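Long-range contacts in UPF0141 protein yjdB (Campylobacter jejuni subsp. jejuni HB93-13, PDB 4TN0), which is the zinc-binding periplasmic domain of the transferase EptC, which probably moves phosphoethanolamine onto cell-envelope acceptors and is required for polymyxin resistance and motility: residues T27-L35 and Y249-F257; Y165-C176 and A188-Y199. All coordinates share one frame; numbering follows the deposited sequence.

Contact 1. Residues T27-L35 and Y249-F257; sequences TARAANYSL and YQTHIPAIF
OD1 of Asn32 is gripped by both NE and NH2 of Arg29, whose guanidinium lies flat on the Tyr249 ring; NE of Arg29 is 2.8 Å from OD1 of Asn32. Both nitrogens reach that oxygen from the same face of the amide, and OD1 lies in the guanidinium plane, so the pair of bonds fixes the rotation of the group. The ring and guanidinium planes differ by only 9°, with CZ of Arg29 3.9 Å from the Tyr249 ring centroid, a cation-pi stack. An extended chain from CG to NE carries the charge this far, and NH1 also forms a salt bridge to Glu233. CB of Ala31 touches the same ring at its edge. The backbone of Ala30 gives a nearly straight bond (170°) from its N to O of His252, 2.9 Å away, while its CB sits over the centre of the imidazole; a small methyl suits so close an approach of the two chains. Farther along, CB of Pro254 lies 3.5 Å from the centroid of the Tyr33 ring in a CH-pi contact, and the hydroxyl of Tyr33 bonds to that of Tyr223. CD1 of Leu35 meets CD1 of Ile256 at 3.8 Å, closing the apolar end. Such packing of the loop after strand 18-24, just past the zinc ligand Glu26, over strand 252-259 belongs to the core of an alkaline phosphatase-like fold.

Contact 2. Residues Y165-C176 and A188-Y199; sequences YPSEFKKFTPTC and ALINTYDNTLLY
From Phe169 to Thr175 the loop runs antiparallel to the helix, from beside Tyr199 to Ala188, where the CA atoms of Thr175 and Ala188 are 4.4 Å apart. Asn195 is the polar hub, its amide able both to give and to accept. OD1 of Asn195 takes the N-H of Phe172 on a lone pair at 2.9 Å, while its ND2 donates to O of Phe172 and, almost straight at 177°, to OH of Tyr165, 3.1 Å away. Tyr165 brings its ring over CB of Asn195, so the residue is held by a face as well as by hydrogen bonds; a chi1 of 53°, which sets CG between the backbone N and carbonyl, directs the ring there. This helix is the connection of a beta-alpha-beta crossover, in which strands 146-152 and 218-224 lie parallel on either side of strand 18-24. One turn earlier, Asn191 sends ND2 to O of Pro174 at 2.7 Å, the acceptor lying in its amide plane; the cis peptide before Pro174 bends the chain here. OG1 of Thr192 works as a relay, accepting from N of Cys176 at 2.7 Å and donating to O of Ala188 at 2.6 Å. Cys176 is also tied to Cys184 by a disulfide. At the other end Pro166 lays CD over the face of Tyr199, 3.5 Å from its centroid, and Phe169 meets the same ring obliquely.

In the fold
Along the chain contact 2 is nested inside the loop that contact 1 closes, and the centres of the two lie about 16 Å apart. Contact 1 sits deep in the fold, where the loop after strand 18-24 meets strand 252-259 of the mixed sheet; contact 2 lies farther out, on helix 186-211. That helix joins them: Tyr193, pointing away from the loop 165-176, probably bonds through OH to Thr27 O, whereas Asp194 packs CB against Phe172 and probably holds Asn32 ND2 through OD1. Contact 1 is next to the zinc site through Thr27, which follows the ligand Glu26 and bonds to the ligand Asp226; contact 2 lies a layer farther out, reaching it through helix 186-211.

Contact 1. Residues T27-L35 and Y249-F257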
loop_
_atom_site.group_PDB
_atom_site.type_symbol
_atom_site.label_atom_id
_atom_site.label_comp_id
_atom_site.label_asym_id
_atom_site.label_seq_id
_atom_site.Cartn_x
_atom_site.Cartn_y
_atom_site.Cartn_z
ATOM N N THR A 27 6.217 -6.180 -2.216
ATOM C CA THR A 27 6.393 -7.537 -2.744
ATOM C C THR A 27 5.194 -8.480 -2.448
ATOM O O THR A 27 5.123 -9.627 -2.928
ATOM C CB THR A 27 7.756 -8.119 -2.202
ATOM O OG1 THR A 27 8.842 -7.278 -2.644
ATOM C CG2 THR A 27 8.009 -9.536 -2.646
ATOM N N ALA A 28 4.227 -7.993 -1.679
ATOM C CA ALA A 28 3.043 -8.808 -1.399
ATOM C C ALA A 28 2.177 -9.006 -2.656
ATOM O O ALA A 28 1.883 -8.049 -3.387
ATOM C CB ALA A 28 2.220 -8.186 -0.286
ATOM N N ARG A 29 1.746 -10.249 -2.867
ATOM C CA ARG A 29 0.975 -10.602 -4.026
ATOM C C ARG A 29 -0.380 -11.075 -3.546
ATOM O O ARG A 29 -0.478 -11.708 -2.499
ATOM C CB ARG A 29 1.673 -11.697 -4.845
ATOM C CG ARG A 29 1.508 -13.124 -4.326
ATOM C CD ARG A 29 2.478 -14.086 -5.021
ATOM N NE ARG A 29 2.107 -15.478 -4.789
ATOM C CZ ARG A 29 2.712 -16.528 -5.347
ATOM N NH1 ARG A 29 3.734 -16.353 -6.171
ATOM N NH2 ARG A 29 2.289 -17.754 -5.087
ATOM N N ALA A 30 -1.416 -10.761 -4.328
ATOM C CA ALA A 30 -2.812 -10.994 -3.955
ATOM C C ALA A 30 -3.166 -12.472 -3.802
ATOM O O ALA A 30 -3.978 -12.826 -2.947
ATOM C CB ALA A 30 -3.747 -10.335 -4.990
ATOM N N ALA A 31 -2.591 -13.318 -4.661
ATOM C CA ALA A 31 -2.905 -14.751 -4.717
ATOM C C ALA A 31 -2.696 -15.464 -3.379
ATOM O O ALA A 31 -3.140 -16.596 -3.200
ATOM C CB ALA A 31 -2.075 -15.436 -5.805
ATOM N N ASN A 32 -1.976 -14.833 -2.458
ATOM C CA ASN A 32 -1.703 -15.469 -1.165
ATOM C C ASN A 32 -2.415 -14.751 -0.023
ATOM O O ASN A 32 -1.990 -14.798 1.121
ATOM C CB ASN A 32 -0.206 -15.534 -0.887
ATOM C CG ASN A 32 0.503 -16.570 -1.736
ATOM O OD1 ASN A 32 0.353 -16.607 -2.956
ATOM N ND2 ASN A 32 1.282 -17.414 -1.093
ATOM N N TYR A 33 -3.484 -14.047 -0.360
ATOM C CA TYR A 33 -4.330 -13.406 0.633
ATOM C C TYR A 33 -5.561 -14.282 0.904
ATOM O O TYR A 33 -6.278 -14.682 -0.019
ATOM C CB TYR A 33 -4.700 -11.985 0.175
ATOM C CG TYR A 33 -3.627 -10.999 0.568
ATOM C CD1 TYR A 33 -2.351 -11.078 0.016
ATOM C CD2 TYR A 33 -3.871 -10.011 1.532
ATOM C CE1 TYR A 33 -1.345 -10.203 0.400
ATOM C CE2 TYR A 33 -2.873 -9.120 1.922
ATOM C CZ TYR A 33 -1.606 -9.234 1.356
ATOM O OH TYR A 33 -0.602 -8.374 1.720
ATOM N N SER A 34 -5.733 -14.681 2.161
ATOM C CA SER A 34 -6.890 -15.489 2.532
ATOM C C SER A 34 -8.182 -14.655 2.480
ATOM O O SER A 34 -9.272 -15.200 2.307
ATOM C CB SER A 34 -6.688 -16.127 3.910
ATOM O OG SER A 34 -6.357 -15.154 4.895
ATOM N N LEU A 35 -8.049 -13.335 2.616
ATOM C CA LEU A 35 -9.156 -12.391 2.405
ATOM C C LEU A 35 -9.753 -12.542 1.013
ATOM O O LEU A 35 -10.896 -12.149 0.764
ATOM C CB LEU A 35 -8.683 -10.941 2.618
ATOM C CG LEU A 35 -8.632 -10.415 4.063
ATOM C CD1 LEU A 35 -7.728 -9.185 4.205
ATOM C CD2 LEU A 35 -10.017 -10.115 4.613
ATOM N N TYR A 249 1.104 -13.283 -10.773
ATOM C CA TYR A 249 1.807 -13.327 -9.487
ATOM C C TYR A 249 2.557 -12.030 -9.225
ATOM O O TYR A 249 2.716 -11.649 -8.077
ATOM C CB TYR A 249 2.797 -14.504 -9.411
ATOM C CG TYR A 249 2.135 -15.844 -9.209
ATOM C CD1 TYR A 249 1.055 -15.970 -8.347
ATOM C CD2 TYR A 249 2.577 -16.990 -9.900
ATOM C CE1 TYR A 249 0.427 -17.188 -8.171
ATOM C CE2 TYR A 249 1.953 -18.214 -9.726
ATOM C CZ TYR A 249 0.877 -18.299 -8.852
ATOM O OH TYR A 249 0.236 -19.489 -8.636
ATOM N N GLN A 250 3.013 -11.358 -10.284
ATOM C CA GLN A 250 3.784 -10.125 -10.124
ATOM C C GLN A 250 2.958 -8.841 -10.269
ATOM O O GLN A 250 3.387 -7.805 -9.775
ATOM C CB GLN A 250 4.964 -10.098 -11.100
ATOM C CG GLN A 250 6.007 -11.139 -10.718
ATOM C CD GLN A 250 7.281 -11.061 -11.531
ATOM O OE1 GLN A 250 7.664 -10.001 -12.070
ATOM N NE2 GLN A 250 7.954 -12.189 -11.624
ATOM N N THR A 251 1.793 -8.902 -10.923
ATOM C CA THR A 251 0.978 -7.704 -11.157
ATOM C C THR A 251 -0.302 -7.620 -10.309
ATOM O O THR A 251 -0.844 -6.523 -10.065
ATOM C CB THR A 251 0.569 -7.597 -12.664
ATOM O OG1 THR A 251 -0.192 -8.750 -13.047
ATOM C CG2 THR A 251 1.791 -7.529 -13.534
ATOM N N HIS A 252 -0.784 -8.776 -9.866
ATOM C CA HIS A 252 -2.024 -8.858 -9.093
ATOM C C HIS A 252 -1.713 -8.714 -7.596
ATOM O O HIS A 252 -1.166 -9.637 -6.965
ATOM C CB HIS A 252 -2.730 -10.192 -9.396
ATOM C CG HIS A 252 -4.083 -10.339 -8.767
ATOM N ND1 HIS A 252 -4.777 -9.278 -8.216
ATOM C CD2 HIS A 252 -4.867 -11.433 -8.599
ATOM C CE1 HIS A 252 -5.931 -9.712 -7.738
ATOM N NE2 HIS A 252 -6.011 -11.016 -7.958
ATOM N N ILE A 253 -2.061 -7.550 -7.045
ATOM C CA ILE A 253 -1.696 -7.175 -5.679
ATOM C C ILE A 253 -2.911 -7.075 -4.774
ATOM O O ILE A 253 -4.031 -6.869 -5.248
ATOM C CB ILE A 253 -0.971 -5.796 -5.636
ATOM C CG1 ILE A 253 -1.737 -4.779 -6.496
ATOM C CG2 ILE A 253 0.471 -5.917 -6.083
ATOM C CD1 ILE A 253 -1.260 -3.357 -6.351
ATOM N N PRO A 254 -2.683 -7.163 -3.457
ATOM C CA PRO A 254 -3.751 -6.898 -2.501
ATOM C C PRO A 254 -4.005 -5.400 -2.341
ATOM O O PRO A 254 -3.087 -4.580 -2.441
ATOM C CB PRO A 254 -3.194 -7.480 -1.204
ATOM C CG PRO A 254 -1.737 -7.219 -1.331
ATOM C CD PRO A 254 -1.444 -7.560 -2.764
ATOM N N ALA A 255 -5.259 -5.054 -2.091
ATOM C CA ALA A 255 -5.590 -3.728 -1.614
ATOM C C ALA A 255 -6.628 -3.905 -0.520
ATOM O O ALA A 255 -7.570 -4.701 -0.663
ATOM C CB ALA A 255 -6.097 -2.840 -2.739
ATOM N N ILE A 256 -6.406 -3.206 0.590
ATOM C CA ILE A 256 -7.238 -3.331 1.782
ATOM C C ILE A 256 -7.655 -1.955 2.303
ATOM O O ILE A 256 -6.807 -1.074 2.483
ATOM C CB ILE A 256 -6.496 -4.087 2.903
ATOM C CG1 ILE A 256 -6.359 -5.570 2.562
ATOM C CG2 ILE A 256 -7.193 -3.911 4.251
ATOM C CD1 ILE A 256 -5.389 -6.312 3.512
ATOM N N PHE A 257 -8.949 -1.787 2.576
ATOM C CA PHE A 257 -9.441 -0.523 3.134
ATOM C C PHE A 257 -10.204 -0.710 4.430
ATOM O O PHE A 257 -10.972 -1.663 4.597
ATOM C CB PHE A 257 -10.350 0.215 2.141
ATOM C CG PHE A 257 -10.933 1.500 2.691
ATOM C CD1 PHE A 257 -10.146 2.637 2.824
ATOM C CD2 PHE A 257 -12.262 1.565 3.086
ATOM C CE1 PHE A 257 -10.672 3.804 3.335
ATOM C CE2 PHE A 257 -12.792 2.737 3.596
ATOM C CZ PHE A 257 -11.997 3.856 3.718
#

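Contact 2. Residues Y165-C176 and A188-Y199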
loop_
_atom_site.group_PDB
_atom_site.type_symbol
_atom_site.label_atom_id
_atom_site.label_comp_id
_atom_site.label_asym_id
_atom_site.label_seq_id
_atom_site.Cartn_x
_atom_site.Cartn_y
_atom_site.Cartn_z
ATOM N N TYR A 165 10.051 -11.024 9.468
ATOM C CA TYR A 165 9.155 -11.161 10.606
ATOM C C TYR A 165 9.876 -11.711 11.831
ATOM O O TYR A 165 10.838 -12.465 11.698
ATOM C CB TYR A 165 7.979 -12.059 10.255
ATOM C CG TYR A 165 8.372 -13.404 9.693
ATOM C CD1 TYR A 165 8.429 -13.609 8.319
ATOM C CD2 TYR A 165 8.672 -14.476 10.535
ATOM C CE1 TYR A 165 8.782 -14.823 7.796
ATOM C CE2 TYR A 165 9.021 -15.706 10.023
ATOM C CZ TYR A 165 9.079 -15.872 8.649
ATOM O OH TYR A 165 9.414 -17.082 8.123
ATOM N N PRO A 166 9.421 -11.313 13.031
ATOM C CA PRO A 166 9.957 -11.852 14.286
ATOM C C PRO A 166 9.447 -13.272 14.537
ATOM O O PRO A 166 8.461 -13.677 13.898
ATOM C CB PRO A 166 9.438 -10.861 15.337
ATOM C CG PRO A 166 8.137 -10.380 14.759
ATOM C CD PRO A 166 8.389 -10.285 13.270
ATOM N N SER A 167 10.109 -14.006 15.438
ATOM C CA SER A 167 9.797 -15.423 15.674
ATOM C C SER A 167 8.339 -15.616 16.056
ATOM O O SER A 167 7.743 -16.649 15.768
ATOM C CB SER A 167 10.737 -16.032 16.737
ATOM O OG SER A 167 10.530 -15.511 18.047
ATOM N N GLU A 168 7.745 -14.595 16.662
ATOM C CA GLU A 168 6.370 -14.708 17.119
ATOM C C GLU A 168 5.384 -14.880 15.957
ATOM O O GLU A 168 4.240 -15.301 16.174
ATOM C CB GLU A 168 5.992 -13.467 17.947
ATOM C CG GLU A 168 6.827 -13.288 19.243
ATOM C CD GLU A 168 8.190 -12.601 19.020
ATOM O OE1 GLU A 168 8.425 -12.074 17.918
ATOM O OE2 GLU A 168 9.024 -12.570 19.950
ATOM N N PHE A 169 5.834 -14.619 14.722
ATOM C CA PHE A 169 4.960 -14.763 13.542
ATOM C C PHE A 169 5.478 -15.804 12.551
ATOM O O PHE A 169 5.052 -15.843 11.401
ATOM C CB PHE A 169 4.758 -13.403 12.855
ATOM C CG PHE A 169 3.989 -12.422 13.702
ATOM C CD1 PHE A 169 2.609 -12.514 13.815
ATOM C CD2 PHE A 169 4.651 -11.451 14.432
ATOM C CE1 PHE A 169 1.899 -11.636 14.622
ATOM C CE2 PHE A 169 3.952 -10.573 15.238
ATOM C CZ PHE A 169 2.576 -10.666 15.335
ATOM N N LYS A 170 6.388 -16.654 13.012
ATOM C CA LYS A 170 6.808 -17.843 12.276
ATOM C C LYS A 170 5.728 -18.885 12.481
ATOM O O LYS A 170 5.964 -19.910 13.089
ATOM C CB LYS A 170 8.173 -18.341 12.792
ATOM C CG LYS A 170 8.871 -19.454 11.983
ATOM C CD LYS A 170 10.296 -19.740 12.531
ATOM C CE LYS A 170 10.930 -20.919 11.810
ATOM N NZ LYS A 170 12.383 -21.110 12.113
ATOM N N LYS A 171 4.531 -18.613 11.978
ATOM C CA LYS A 171 3.372 -19.439 12.295
ATOM C C LYS A 171 3.210 -20.595 11.321
ATOM O O LYS A 171 2.632 -21.623 11.670
ATOM C CB LYS A 171 2.105 -18.565 12.349
ATOM C CG LYS A 171 0.823 -19.266 12.821
ATOM C CD LYS A 171 -0.152 -18.244 13.426
ATOM C CE LYS A 171 -1.612 -18.700 13.384
ATOM N NZ LYS A 171 -2.550 -17.558 13.602
ATOM N N PHE A 172 3.709 -20.429 10.097
ATOM C CA PHE A 172 3.601 -21.465 9.066
ATOM C C PHE A 172 4.953 -22.172 8.852
ATOM O O PHE A 172 5.962 -21.522 8.567
ATOM C CB PHE A 172 3.079 -20.856 7.765
ATOM C CG PHE A 172 1.838 -20.014 7.942
ATOM C CD1 PHE A 172 0.722 -20.529 8.586
ATOM C CD2 PHE A 172 1.784 -18.709 7.458
ATOM C CE1 PHE A 172 -0.428 -19.762 8.748
ATOM C CE2 PHE A 172 0.633 -17.928 7.616
ATOM C CZ PHE A 172 -0.473 -18.453 8.260
ATOM N N THR A 173 4.974 -23.496 9.030
ATOM C CA THR A 173 6.230 -24.261 9.029
ATOM C C THR A 173 6.113 -25.584 8.246
ATOM O O THR A 173 5.033 -26.160 8.164
ATOM C CB THR A 173 6.699 -24.569 10.491
ATOM O OG1 THR A 173 5.652 -25.248 11.183
ATOM C CG2 THR A 173 7.058 -23.270 11.258
ATOM N N PRO A 174 7.234 -26.107 7.711
ATOM C CA PRO A 174 8.621 -25.618 7.814
ATOM C C PRO A 174 8.852 -24.351 6.977
ATOM O O PRO A 174 7.970 -23.993 6.210
ATOM C CB PRO A 174 9.443 -26.786 7.281
ATOM C CG PRO A 174 8.508 -27.483 6.299
ATOM C CD PRO A 174 7.127 -27.330 6.884
ATOM N N THR A 175 9.996 -23.693 7.160
ATOM C CA THR A 175 10.331 -22.460 6.479
ATOM C C THR A 175 11.636 -22.545 5.680
ATOM O O THR A 175 12.412 -23.496 5.804
ATOM C CB THR A 175 10.470 -21.287 7.496
ATOM O OG1 THR A 175 11.598 -21.513 8.353
ATOM C CG2 THR A 175 9.201 -21.128 8.328
ATOM N N CYS A 176 11.885 -21.520 4.877
ATOM C CA CYS A 176 13.075 -21.440 4.040
ATOM C C CYS A 176 13.950 -20.318 4.568
ATOM O O CYS A 176 13.726 -19.159 4.231
ATOM C CB CYS A 176 12.671 -21.195 2.579
ATOM S SG CYS A 176 13.980 -20.884 1.379
ATOM N N ALA A 188 8.007 -24.955 1.754
ATOM C CA ALA A 188 8.698 -24.242 2.819
ATOM C C ALA A 188 8.906 -22.803 2.401
ATOM O O ALA A 188 8.870 -21.890 3.240
ATOM C CB ALA A 188 10.066 -24.923 3.180
ATOM N N LEU A 189 9.165 -22.596 1.111
ATOM C CA LEU A 189 9.348 -21.247 0.608
ATOM C C LEU A 189 8.036 -20.482 0.735
ATOM O O LEU A 189 8.022 -19.348 1.217
ATOM C CB LEU A 189 9.842 -21.259 -0.833
ATOM C CG LEU A 189 9.967 -19.892 -1.501
ATOM C CD1 LEU A 189 10.900 -19.002 -0.693
ATOM C CD2 LEU A 189 10.438 -20.015 -2.942
ATOM N N ILE A 190 6.934 -21.118 0.339
ATOM C CA ILE A 190 5.612 -20.491 0.417
ATOM C C ILE A 190 5.269 -20.134 1.857
ATOM O O ILE A 190 4.700 -19.054 2.128
ATOM C CB ILE A 190 4.494 -21.385 -0.176
ATOM C CG1 ILE A 190 4.868 -21.864 -1.587
ATOM C CG2 ILE A 190 3.135 -20.699 -0.120
ATOM C CD1 ILE A 190 4.905 -20.797 -2.595
ATOM N N ASN A 191 5.568 -21.052 2.780
ATOM C CA ASN A 191 5.294 -20.808 4.187
ATOM C C ASN A 191 5.994 -19.537 4.645
ATOM O O ASN A 191 5.391 -18.674 5.274
ATOM C CB ASN A 191 5.752 -21.979 5.066
ATOM C CG ASN A 191 4.866 -23.214 4.952
ATOM O OD1 ASN A 191 3.710 -23.140 4.540
ATOM N ND2 ASN A 191 5.411 -24.356 5.363
ATOM N N THR A 192 7.266 -19.416 4.288
ATOM C CA THR A 192 8.064 -18.261 4.679
ATOM C C THR A 192 7.465 -16.979 4.130
ATOM O O THR A 192 7.400 -15.962 4.821
ATOM C CB THR A 192 9.506 -18.402 4.183
ATOM O OG1 THR A 192 9.940 -19.756 4.377
ATOM C CG2 THR A 192 10.431 -17.447 4.909
ATOM N N TYR A 193 7.024 -17.048 2.877
ATOM C CA TYR A 193 6.438 -15.908 2.193
ATOM C C TYR A 193 5.134 -15.508 2.874
ATOM O O TYR A 193 4.870 -14.311 3.056
ATOM C CB TYR A 193 6.226 -16.219 0.690
ATOM C CG TYR A 193 5.623 -15.060 -0.092
ATOM C CD1 TYR A 193 6.402 -13.962 -0.451
ATOM C CD2 TYR A 193 4.280 -15.072 -0.475
ATOM C CE1 TYR A 193 5.857 -12.883 -1.149
ATOM C CE2 TYR A 193 3.728 -14.007 -1.191
ATOM C CZ TYR A 193 4.525 -12.922 -1.525
ATOM O OH TYR A 193 3.993 -11.871 -2.225
ATOM N N ASP A 194 4.337 -16.510 3.244
ATOM C CA ASP A 194 3.055 -16.300 3.908
ATOM C C ASP A 194 3.190 -15.721 5.322
ATOM O O ASP A 194 2.357 -14.900 5.766
ATOM C CB ASP A 194 2.279 -17.607 3.957
ATOM C CG ASP A 194 1.693 -17.970 2.617
ATOM O OD1 ASP A 194 1.737 -17.112 1.712
ATOM O OD2 ASP A 194 1.151 -19.081 2.470
ATOM N N ASN A 195 4.238 -16.141 6.024
ATOM C CA ASN A 195 4.549 -15.553 7.322
ATOM C C ASN A 195 4.754 -14.054 7.206
ATOM O O ASN A 195 4.294 -13.306 8.062
ATOM C CB ASN A 195 5.801 -16.178 7.937
ATOM C CG ASN A 195 5.571 -17.571 8.448
ATOM O OD1 ASN A 195 4.436 -17.988 8.673
ATOM N ND2 ASN A 195 6.660 -18.313 8.624
ATOM N N THR A 196 5.452 -13.617 6.158
ATOM C CA THR A 196 5.697 -12.195 5.970
ATOM C C THR A 196 4.380 -11.457 5.751
ATOM O O THR A 196 4.229 -10.317 6.173
ATOM C CB THR A 196 6.635 -11.903 4.772
ATOM O OG1 THR A 196 5.962 -12.189 3.531
ATOM C CG2 THR A 196 7.856 -12.728 4.863
ATOM N N LEU A 197 3.432 -12.118 5.092
ATOM C CA LEU A 197 2.111 -11.533 4.858
ATOM C C LEU A 197 1.326 -11.424 6.172
ATOM O O LEU A 197 0.633 -10.426 6.419
ATOM C CB LEU A 197 1.333 -12.375 3.842
ATOM C CG LEU A 197 1.858 -12.440 2.393
ATOM C CD1 LEU A 197 1.001 -13.336 1.525
ATOM C CD2 LEU A 197 1.952 -11.047 1.767
ATOM N N LEU A 198 1.436 -12.467 6.994
ATOM C CA LEU A 198 0.807 -12.543 8.306
ATOM C C LEU A 198 1.296 -11.411 9.193
ATOM O O LEU A 198 0.508 -10.711 9.830
ATOM C CB LEU A 198 1.106 -13.890 8.958
ATOM C CG LEU A 198 0.356 -14.232 10.240
ATOM C CD1 LEU A 198 -1.136 -14.327 9.945
ATOM C CD2 LEU A 198 0.878 -15.560 10.773
ATOM N N TYR A 199 2.605 -11.215 9.207
ATOM C CA TYR A 199 3.190 -10.148 10.002
ATOM C C TYR A 199 2.685 -8.791 9.530
ATOM O O TYR A 199 2.291 -7.958 10.332
ATOM C CB TYR A 199 4.711 -10.207 9.917
ATOM C CG TYR A 199 5.450 -9.168 10.741
ATOM C CD1 TYR A 199 5.133 -8.956 12.075
ATOM C CD2 TYR A 199 6.506 -8.450 10.197
ATOM C CE1 TYR A 199 5.836 -8.034 12.839
ATOM C CE2 TYR A 199 7.210 -7.522 10.944
ATOM C CZ TYR A 199 6.876 -7.322 12.269
ATOM O OH TYR A 199 7.578 -6.409 13.014
#